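Local structure of CghA (Chaetomium globosum, 6KBC) at residues A[48-53]-A[61-66]; A[143-148]-A[157-162]; A[183-188]-A[225-230]. The protein belongs to a fungal Diels-Alderase family built from two calycin-like beta domains, and in this structure holds the bound ligand WK1 in a pocket. All coordinates share one frame; numbering follows the deposited sequence.

Interaction 1 of 3, residues A[48-53]-A[61-66]. With WK1 ((2S)-3-[(2S,4E)-4-[[(1R,2S,4aR,6S,8R,8aS)-2-[(E)-but-2-en-2-yl]-6,8-dimethyl-1,2,4a,5,6,7,8,8a-octahydronaphthalen-1-yl]-oxidanyl-methylidene]-3,5-bis(oxidanylidene)pyrrolidin-2-yl]-2-methyl-2-oxidanyl-propanoic acid), chain B.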
# COMPACT_ATOMS: atom_id res chain seq x y z
N THR A 48 -2.57 8.33 4.95
CA THR A 48 -1.52 7.76 4.11
C THR A 48 -1.89 7.95 2.65
O THR A 48 -3.02 7.65 2.24
CB THR A 48 -1.31 6.27 4.41
OG1 THR A 48 -1.15 6.09 5.82
CG2 THR A 48 -0.07 5.75 3.69
N TRP A 49 -0.94 8.46 1.87
CA TRP A 49 -1.00 8.47 0.42
C TRP A 49 0.18 7.64 -0.07
O TRP A 49 1.33 8.02 0.17
CB TRP A 49 -0.93 9.89 -0.15
CG TRP A 49 -2.08 10.78 0.25
CD1 TRP A 49 -3.16 11.11 -0.52
CD2 TRP A 49 -2.26 11.43 1.50
NE1 TRP A 49 -3.99 11.95 0.17
CE2 TRP A 49 -3.47 12.16 1.42
CE3 TRP A 49 -1.52 11.48 2.69
CZ2 TRP A 49 -3.95 12.92 2.48
CZ3 TRP A 49 -2.01 12.24 3.74
CH2 TRP A 49 -3.21 12.94 3.63
N LEU A 50 -0.10 6.52 -0.73
CA LEU A 50 0.95 5.60 -1.15
C LEU A 50 1.08 5.61 -2.66
O LEU A 50 0.07 5.54 -3.38
CB LEU A 50 0.65 4.17 -0.67
CG LEU A 50 1.61 3.03 -1.09
CD1 LEU A 50 1.62 1.95 0.01
CD2 LEU A 50 1.22 2.40 -2.45
N PHE A 51 2.32 5.63 -3.15
CA PHE A 51 2.61 5.57 -4.58
C PHE A 51 3.74 4.57 -4.77
O PHE A 51 4.74 4.63 -4.05
CB PHE A 51 3.05 6.93 -5.15
CG PHE A 51 2.06 8.05 -4.93
CD1 PHE A 51 2.02 8.72 -3.73
CD2 PHE A 51 1.20 8.44 -5.95
CE1 PHE A 51 1.11 9.77 -3.53
CE2 PHE A 51 0.29 9.48 -5.76
CZ PHE A 51 0.25 10.14 -4.55
N ASP A 52 3.61 3.68 -5.74
CA ASP A 52 4.69 2.72 -5.92
C ASP A 52 4.89 2.42 -7.40
O ASP A 52 4.12 2.85 -8.27
CB ASP A 52 4.45 1.41 -5.14
CG ASP A 52 3.15 0.73 -5.50
OD1 ASP A 52 2.66 0.93 -6.64
OD2 ASP A 52 2.62 -0.03 -4.65
N ALA A 53 5.94 1.65 -7.66
CA ALA A 53 6.28 1.28 -9.02
C ALA A 53 7.20 0.08 -8.93
O ALA A 53 8.06 0.02 -8.05
CB ALA A 53 6.98 2.43 -9.74
N ALA A 61 12.06 -2.04 -7.63
CA ALA A 61 10.80 -1.77 -6.96
C ALA A 61 10.98 -0.50 -6.16
O ALA A 61 12.07 -0.20 -5.67
CB ALA A 61 10.38 -2.94 -6.04
N PHE A 62 9.89 0.23 -6.00
CA PHE A 62 9.96 1.51 -5.32
C PHE A 62 8.61 1.76 -4.67
O PHE A 62 7.57 1.51 -5.28
CB PHE A 62 10.29 2.66 -6.29
CG PHE A 62 10.34 4.00 -5.62
CD1 PHE A 62 11.51 4.46 -5.06
CD2 PHE A 62 9.21 4.80 -5.54
CE1 PHE A 62 11.56 5.68 -4.41
CE2 PHE A 62 9.24 6.03 -4.90
CZ PHE A 62 10.42 6.47 -4.33
N THR A 63 8.62 2.28 -3.46
CA THR A 63 7.37 2.65 -2.84
C THR A 63 7.64 3.82 -1.90
O THR A 63 8.70 3.90 -1.27
CB THR A 63 6.72 1.47 -2.09
OG1 THR A 63 5.39 1.83 -1.69
CG2 THR A 63 7.54 1.06 -0.87
N VAL A 64 6.68 4.73 -1.84
CA VAL A 64 6.72 5.84 -0.91
C VAL A 64 5.34 5.95 -0.29
O VAL A 64 4.32 5.83 -0.98
CB VAL A 64 7.15 7.16 -1.60
CG1 VAL A 64 6.23 7.46 -2.79
CG2 VAL A 64 7.16 8.30 -0.62
N SER A 65 5.30 6.13 1.02
CA SER A 65 4.06 6.46 1.71
C SER A 65 4.24 7.85 2.30
O SER A 65 5.19 8.08 3.05
CB SER A 65 3.73 5.43 2.80
OG SER A 65 3.31 4.21 2.21
N PHE A 66 3.36 8.76 1.91
CA PHE A 66 3.29 10.07 2.53
C PHE A 66 2.37 9.97 3.74
O PHE A 66 1.18 9.65 3.60
CB PHE A 66 2.77 11.12 1.55
CG PHE A 66 3.69 11.37 0.38
CD1 PHE A 66 3.65 10.55 -0.73
CD2 PHE A 66 4.58 12.44 0.40
CE1 PHE A 66 4.49 10.79 -1.83
CE2 PHE A 66 5.42 12.68 -0.69
CZ PHE A 66 5.38 11.85 -1.80
O WK1 B . 9.54 2.66 7.48
C17 WK1 B . 9.19 2.25 6.40
O1 WK1 B . 9.77 2.51 5.39
C19 WK1 B . 8.00 1.38 6.29
O2 WK1 B . 7.48 1.03 7.53
C18 WK1 B . 8.39 0.10 5.64
C20 WK1 B . 7.01 2.23 5.54
C22 WK1 B . 5.91 1.41 5.00
N WK1 B . 4.97 2.05 4.09
C21 WK1 B . 3.73 1.72 4.44
O5 WK1 B . 2.68 2.13 3.77
C23 WK1 B . 5.04 0.76 5.94
O4 WK1 B . 5.42 0.05 6.98
C24 WK1 B . 3.65 0.88 5.64
C16 WK1 B . 2.53 0.30 6.38
O3 WK1 B . 2.80 -0.41 7.40
C9 WK1 B . 1.16 0.42 5.86
C8 WK1 B . 1.13 -0.77 4.87
C12 WK1 B . 2.35 -1.06 4.02
C13 WK1 B . 2.49 -0.61 2.79
C90 WK1 B . 3.71 -0.90 1.99
C14 WK1 B . 3.46 -1.87 4.58
C7 WK1 B . 0.81 -2.07 5.55
C6 WK1 B . -0.25 -2.14 6.31
C3 WK1 B . -0.92 -0.85 6.66
C4 WK1 B . 0.06 0.28 6.91
C5 WK1 B . -0.75 1.56 6.97
C11 WK1 B . 0.12 2.70 7.40
C2 WK1 B . -1.98 -0.91 7.72
C1 WK1 B . -2.83 0.30 7.50
C10 WK1 B . -4.09 0.35 8.30
C WK1 B . -1.99 1.49 7.83
O HOH W 1 3.92 -0.24 -2.26

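Interaction 2 of 3, residues A[143-148]-A[157-162]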
# COMPACT_ATOMS: atom_id res chain seq x y z
N THR A 143 -3.55 10.34 -13.95
CA THR A 143 -2.10 10.43 -13.87
C THR A 143 -1.70 10.89 -12.49
O THR A 143 -2.48 11.55 -11.78
CB THR A 143 -1.50 11.42 -14.89
OG1 THR A 143 -1.77 12.75 -14.44
CG2 THR A 143 -2.08 11.24 -16.29
N THR A 144 -0.47 10.54 -12.10
CA THR A 144 0.15 11.06 -10.90
C THR A 144 1.56 11.49 -11.23
O THR A 144 2.17 11.00 -12.18
CB THR A 144 0.23 10.04 -9.74
OG1 THR A 144 1.31 9.13 -10.00
CG2 THR A 144 -1.03 9.27 -9.60
N THR A 145 2.09 12.36 -10.39
CA THR A 145 3.50 12.69 -10.41
C THR A 145 3.98 12.81 -8.98
O THR A 145 3.35 13.49 -8.17
CB THR A 145 3.76 13.99 -11.18
OG1 THR A 145 3.26 13.84 -12.51
CG2 THR A 145 5.25 14.27 -11.25
N VAL A 146 5.08 12.14 -8.67
CA VAL A 146 5.73 12.23 -7.38
C VAL A 146 7.13 12.74 -7.62
O VAL A 146 7.84 12.20 -8.48
CB VAL A 146 5.74 10.87 -6.66
CG1 VAL A 146 6.40 11.00 -5.31
CG2 VAL A 146 4.32 10.34 -6.56
N VAL A 147 7.54 13.77 -6.89
CA VAL A 147 8.82 14.41 -7.12
C VAL A 147 9.56 14.53 -5.81
O VAL A 147 9.01 15.03 -4.82
CB VAL A 147 8.67 15.79 -7.79
CG1 VAL A 147 10.03 16.41 -8.00
CG2 VAL A 147 7.91 15.66 -9.10
N PHE A 148 10.80 14.08 -5.79
CA PHE A 148 11.67 14.19 -4.64
C PHE A 148 12.75 15.21 -4.94
O PHE A 148 13.38 15.17 -6.00
CB PHE A 148 12.29 12.84 -4.29
CG PHE A 148 11.27 11.77 -4.00
CD1 PHE A 148 10.67 11.70 -2.75
CD2 PHE A 148 10.88 10.88 -4.97
CE1 PHE A 148 9.72 10.73 -2.47
CE2 PHE A 148 9.93 9.90 -4.70
CZ PHE A 148 9.35 9.83 -3.46
N SER A 157 11.80 11.64 -9.99
CA SER A 157 10.35 11.58 -10.09
C SER A 157 9.87 10.16 -10.34
O SER A 157 10.60 9.27 -10.80
CB SER A 157 9.83 12.49 -11.21
OG SER A 157 10.32 12.04 -12.45
N LEU A 158 8.60 9.97 -10.02
CA LEU A 158 7.78 8.82 -10.31
C LEU A 158 6.52 9.32 -10.97
O LEU A 158 5.97 10.35 -10.56
CB LEU A 158 7.39 8.06 -9.02
CG LEU A 158 6.61 6.76 -9.21
CD1 LEU A 158 6.95 5.75 -8.12
CD2 LEU A 158 5.12 7.10 -9.17
N THR A 159 6.02 8.59 -11.96
CA THR A 159 4.75 8.96 -12.55
C THR A 159 3.92 7.72 -12.80
O THR A 159 4.45 6.63 -13.03
CB THR A 159 4.90 9.74 -13.89
OG1 THR A 159 5.26 8.82 -14.93
CG2 THR A 159 5.94 10.84 -13.77
N HIS A 160 2.61 7.91 -12.74
CA HIS A 160 1.64 6.89 -13.06
C HIS A 160 0.79 7.36 -14.23
O HIS A 160 0.40 8.53 -14.27
CB HIS A 160 0.70 6.61 -11.88
CG HIS A 160 1.36 5.95 -10.71
ND1 HIS A 160 1.19 6.39 -9.41
CD2 HIS A 160 2.13 4.84 -10.63
CE1 HIS A 160 1.86 5.60 -8.59
NE2 HIS A 160 2.43 4.65 -9.30
N ARG A 161 0.47 6.44 -15.12
CA ARG A 161 -0.53 6.64 -16.17
C ARG A 161 -1.56 5.56 -15.90
O ARG A 161 -1.31 4.39 -16.19
CB ARG A 161 0.08 6.47 -17.56
CG ARG A 161 1.05 7.56 -17.92
CD ARG A 161 0.68 8.88 -17.29
NE ARG A 161 1.71 9.91 -17.46
CZ ARG A 161 1.69 10.87 -18.36
NH1 ARG A 161 0.70 10.93 -19.24
NH2 ARG A 161 2.68 11.77 -18.41
N SER A 162 -2.71 5.95 -15.35
CA SER A 162 -3.69 4.96 -14.95
C SER A 162 -4.14 4.12 -16.13
O SER A 162 -4.35 4.63 -17.23
CB SER A 162 -4.91 5.63 -14.31
OG SER A 162 -5.87 4.64 -13.96

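Interaction 3 of 3, residues A[183-188]-A[225-230]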
# COMPACT_ATOMS: atom_id res chain seq x y z
N TRP A 183 -8.67 1.77 3.67
CA TRP A 183 -7.54 1.60 2.76
C TRP A 183 -8.13 1.10 1.46
O TRP A 183 -8.78 0.05 1.42
CB TRP A 183 -6.50 0.62 3.30
CG TRP A 183 -5.33 0.48 2.39
CD1 TRP A 183 -5.34 -0.04 1.12
CD2 TRP A 183 -3.99 0.88 2.65
NE1 TRP A 183 -4.08 0.00 0.59
CE2 TRP A 183 -3.23 0.56 1.51
CE3 TRP A 183 -3.35 1.45 3.75
CZ2 TRP A 183 -1.87 0.83 1.43
CZ3 TRP A 183 -2.01 1.71 3.67
CH2 TRP A 183 -1.28 1.41 2.51
N PHE A 184 -7.94 1.86 0.39
CA PHE A 184 -8.41 1.42 -0.91
C PHE A 184 -7.50 2.07 -1.95
O PHE A 184 -6.51 2.73 -1.61
CB PHE A 184 -9.89 1.75 -1.09
CG PHE A 184 -10.19 3.22 -0.97
CD1 PHE A 184 -10.46 3.79 0.27
CD2 PHE A 184 -10.14 4.03 -2.09
CE1 PHE A 184 -10.70 5.15 0.39
CE2 PHE A 184 -10.39 5.39 -1.98
CZ PHE A 184 -10.67 5.95 -0.74
N ARG A 185 -7.83 1.89 -3.22
CA ARG A 185 -6.89 2.21 -4.29
C ARG A 185 -7.50 3.22 -5.25
O ARG A 185 -8.26 2.85 -6.16
CB ARG A 185 -6.48 0.93 -5.01
CG ARG A 185 -5.63 0.04 -4.10
CD ARG A 185 -5.55 -1.40 -4.58
NE ARG A 185 -6.83 -2.07 -4.47
CZ ARG A 185 -7.27 -2.67 -3.36
NH1 ARG A 185 -6.52 -2.69 -2.27
NH2 ARG A 185 -8.46 -3.25 -3.36
N PRO A 186 -7.20 4.51 -5.09
CA PRO A 186 -7.67 5.50 -6.07
C PRO A 186 -7.21 5.18 -7.48
O PRO A 186 -7.96 5.43 -8.44
CB PRO A 186 -7.07 6.80 -5.55
CG PRO A 186 -7.01 6.60 -4.07
CD PRO A 186 -6.55 5.15 -3.93
N ILE A 187 -6.01 4.64 -7.65
CA ILE A 187 -5.58 4.11 -8.93
C ILE A 187 -5.09 2.69 -8.71
O ILE A 187 -4.03 2.47 -8.11
CB ILE A 187 -4.49 4.96 -9.60
CG1 ILE A 187 -4.98 6.39 -9.78
CG2 ILE A 187 -4.13 4.33 -10.92
CD1 ILE A 187 -3.87 7.37 -10.10
N ALA A 188 -5.86 1.73 -9.21
CA ALA A 188 -5.59 0.32 -8.98
C ALA A 188 -4.35 -0.13 -9.74
O ALA A 188 -3.55 -0.92 -9.22
CB ALA A 188 -6.80 -0.51 -9.40
N GLY A 225 0.64 1.58 -8.44
CA GLY A 225 -0.68 2.12 -8.15
C GLY A 225 -0.60 3.20 -7.11
O GLY A 225 0.48 3.46 -6.61
N MET A 226 -1.75 3.78 -6.82
CA MET A 226 -1.87 4.82 -5.79
C MET A 226 -2.88 4.30 -4.77
O MET A 226 -3.95 3.92 -5.17
CB MET A 226 -2.32 6.14 -6.40
CG MET A 226 -2.12 7.29 -5.47
SD MET A 226 -3.54 7.47 -4.43
CE MET A 226 -2.85 8.38 -3.06
N ASP A 227 -2.45 4.20 -3.52
CA ASP A 227 -3.31 3.70 -2.42
C ASP A 227 -3.59 4.86 -1.47
O ASP A 227 -2.72 5.65 -1.25
CB ASP A 227 -2.70 2.51 -1.70
CG ASP A 227 -2.61 1.24 -2.52
OD1 ASP A 227 -2.42 1.33 -3.70
OD2 ASP A 227 -2.73 0.20 -1.95
N ARG A 228 -4.78 4.86 -0.90
CA ARG A 228 -5.21 5.94 -0.02
C ARG A 228 -5.79 5.33 1.23
O ARG A 228 -6.62 4.42 1.15
CB ARG A 228 -6.24 6.84 -0.71
CG ARG A 228 -6.91 7.86 0.18
CD ARG A 228 -5.95 8.88 0.74
NE ARG A 228 -6.70 10.02 1.28
CZ ARG A 228 -6.60 10.49 2.52
NH1 ARG A 228 -5.77 9.94 3.39
NH2 ARG A 228 -7.34 11.53 2.89
N SER A 229 -5.37 5.83 2.39
CA SER A 229 -5.79 5.27 3.65
C SER A 229 -5.98 6.38 4.67
O SER A 229 -5.29 7.41 4.63
CB SER A 229 -4.78 4.26 4.19
OG SER A 229 -5.13 3.81 5.49
N TRP A 230 -6.91 6.16 5.59
CA TRP A 230 -6.96 6.97 6.80
C TRP A 230 -7.66 6.18 7.90
O TRP A 230 -8.57 5.40 7.64
CB TRP A 230 -7.65 8.32 6.55
CG TRP A 230 -9.12 8.22 6.29
CD1 TRP A 230 -10.13 8.35 7.20
CD2 TRP A 230 -9.75 8.02 5.01
NE1 TRP A 230 -11.35 8.22 6.57
CE2 TRP A 230 -11.14 8.01 5.23
CE3 TRP A 230 -9.27 7.82 3.72
CZ2 TRP A 230 -12.05 7.82 4.20
CZ3 TRP A 230 -10.17 7.64 2.70
CH2 TRP A 230 -11.55 7.64 2.94
O HOH W 2 -3.52 -2.54 -1.89
O HOH W 3 -3.38 0.80 -6.11

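Interaction 1 of 3, residues A[48-53]-A[61-66]
F51 and F66 meet rim to rim on one side of an antiparallel hairpin: their planes stand at 87°, the ring centroids lie 5.8 Å apart, and neither ring covers the other's face. F51 CD1 touches F66 CE1 at 3.7 Å. Both rings leave their strands beside the backbone N, and V64 CG1 fills in against F51 CB at 4.0 Å. W49 extends this hydrophobic side; the edge of its indole, at CE3, lies close to F66 O, while its NE1 donates to L33 O.

The opposite side faces the ligand. S65 OG, turned beside its own backbone N (chi1 -72°), donates a 2.7 Å hydrogen bond to O5 of WK1. L50 CD1 lies 3.9 Å from C13 of WK1 and also packs against the S65 hydroxyl. Farther along this side a water donates to D52 OD2 and also bonds T63 OG1. D52 is held besides by R246, in a salt bridge, and by the backbone N of G225.

Six backbone hydrogen bonds, at the pairs W49–F66, F51–V64 and A53–F62, fix the register. Strand 46-54 is flanked across the sheet by strand 223-231, and strand 60-69 by strand 77-85; beneath the aromatic side, F135 and side chains of strand 143-150 close the core.

Interaction 2 of 3, residues A[143-148]-A[157-162]
T144 and H160 face each other across a beta hairpin, strands 143-150 and 154-162, that lies within a larger antiparallel array, with strand 132-137 beside the first strand and strand 181-200 beside the second. The centre of the contact is about 16 Å from the centre of the chain. One side of the hairpin is buried and carries T144, V146, L158 and H160; the other, with T143, T145, V147, S157, T159 and R161, is partly or fully exposed.

Backbone hydrogen bonds join V146 with L158 and T144 with H160. The first pair is the tighter: V146 N reaches L158 O at 2.8 Å, almost straight at 171°, and in the carbonyl plane. At the second, H160 N lies 3.2 Å from T144 O and well above the plane of that carbonyl.

On the buried side, T144 OG1 sits between its own backbone N and carbonyl carbon (chi1 77°), which sets the hydroxyl against the imidazole. H160 ND1 is 2.8 Å from T144 OG1, but the bond is bent and weak. T144 CG2 lies at the ring edge, near its plane, while L158 CD2, from the same strand, lies over one face, toward the rim. The firmer hold on the ring is at the other nitrogen, NE2, bonded to D52 O. Next to it, V146 CB and L158 CB pack at 4.0 Å.

On the exposed side, R161 bends back along T143, bringing its CD to 3.8 Å from T143 CG2, and T159 OG1 bonds T193 OG1 on the adjoining strand 181-200.

One face is buried against strand 46-54 and the other is more exposed, an arrangement consistent with the antiparallel, up-and-down beta architecture of the calycin clan.

Interaction 3 of 3, residues A[183-188]-A[225-230]
W183 and D227 make the one direct side-chain hydrogen bond between these strands: the indole NE1 donates to D227 OD2 at 2.9 Å, with 142° at the hydrogen. OD2 is met on its anti side, and the ring and carboxylate planes are turned 74° apart.

Water adds further polar links: one bridges R185 NH1 and D227 OD2, whose own separation is 4.8 Å, and another lies within hydrogen-bonding distance of D227 OD1 and I187 O. R185 lies alongside D227, its CG 3.5 Å from D227 OD1, and its NH1 also bonds N272 O. D227 OD1 has a salt bridge with R246.

Backbone pairing is regular at F184–R228, where R228 N meets F184 O at 2.8 Å. Beyond it a beta bulge shifts the register by one residue, and pairing resumes between I187 and M226 with one sound bond, M226 N to I187 O, and one weak one.

Apolar contacts occupy the other side. P186, at the bulge, lays its CG on both R228 CB (3.5 Å) and M226 SD (3.6 Å). F184 and W230 touch rim to rim, planes at 84°. A polar neighbour, R228 O, lies over one face of the F184 ring toward its rim.

The buried carboxylate of D227 is met by the indole N-H, by water and by R246, and its bond to NE1 would help to fix the rotation of W183, a residue of the WK1 pocket.

Interactions 1 and 3 share a sheet, since strands 46-54 and 223-231 are neighbours: L50 N bonds D227 O at 2.8 Å, and F51 CE2 packs on M226 CG at 3.3 Å. Together they supply T48, L50, S65 and W183 to the WK1 pocket, to which K352, H94, N82 and N364 add hydrogen bonds to the ligand. Interaction 2 packs on the opposite side of interaction 1, with V146 CG2 at 3.6 Å from F51 CG and F148 CE2 at 3.5 Å from F62 CZ. The side chain of L158 remains about 13 Å from WK1. Between interactions 2 and 3, T144 CG2 meets I187 CD1 at 3.5 Å. D52 joins all three, through G225 and H160.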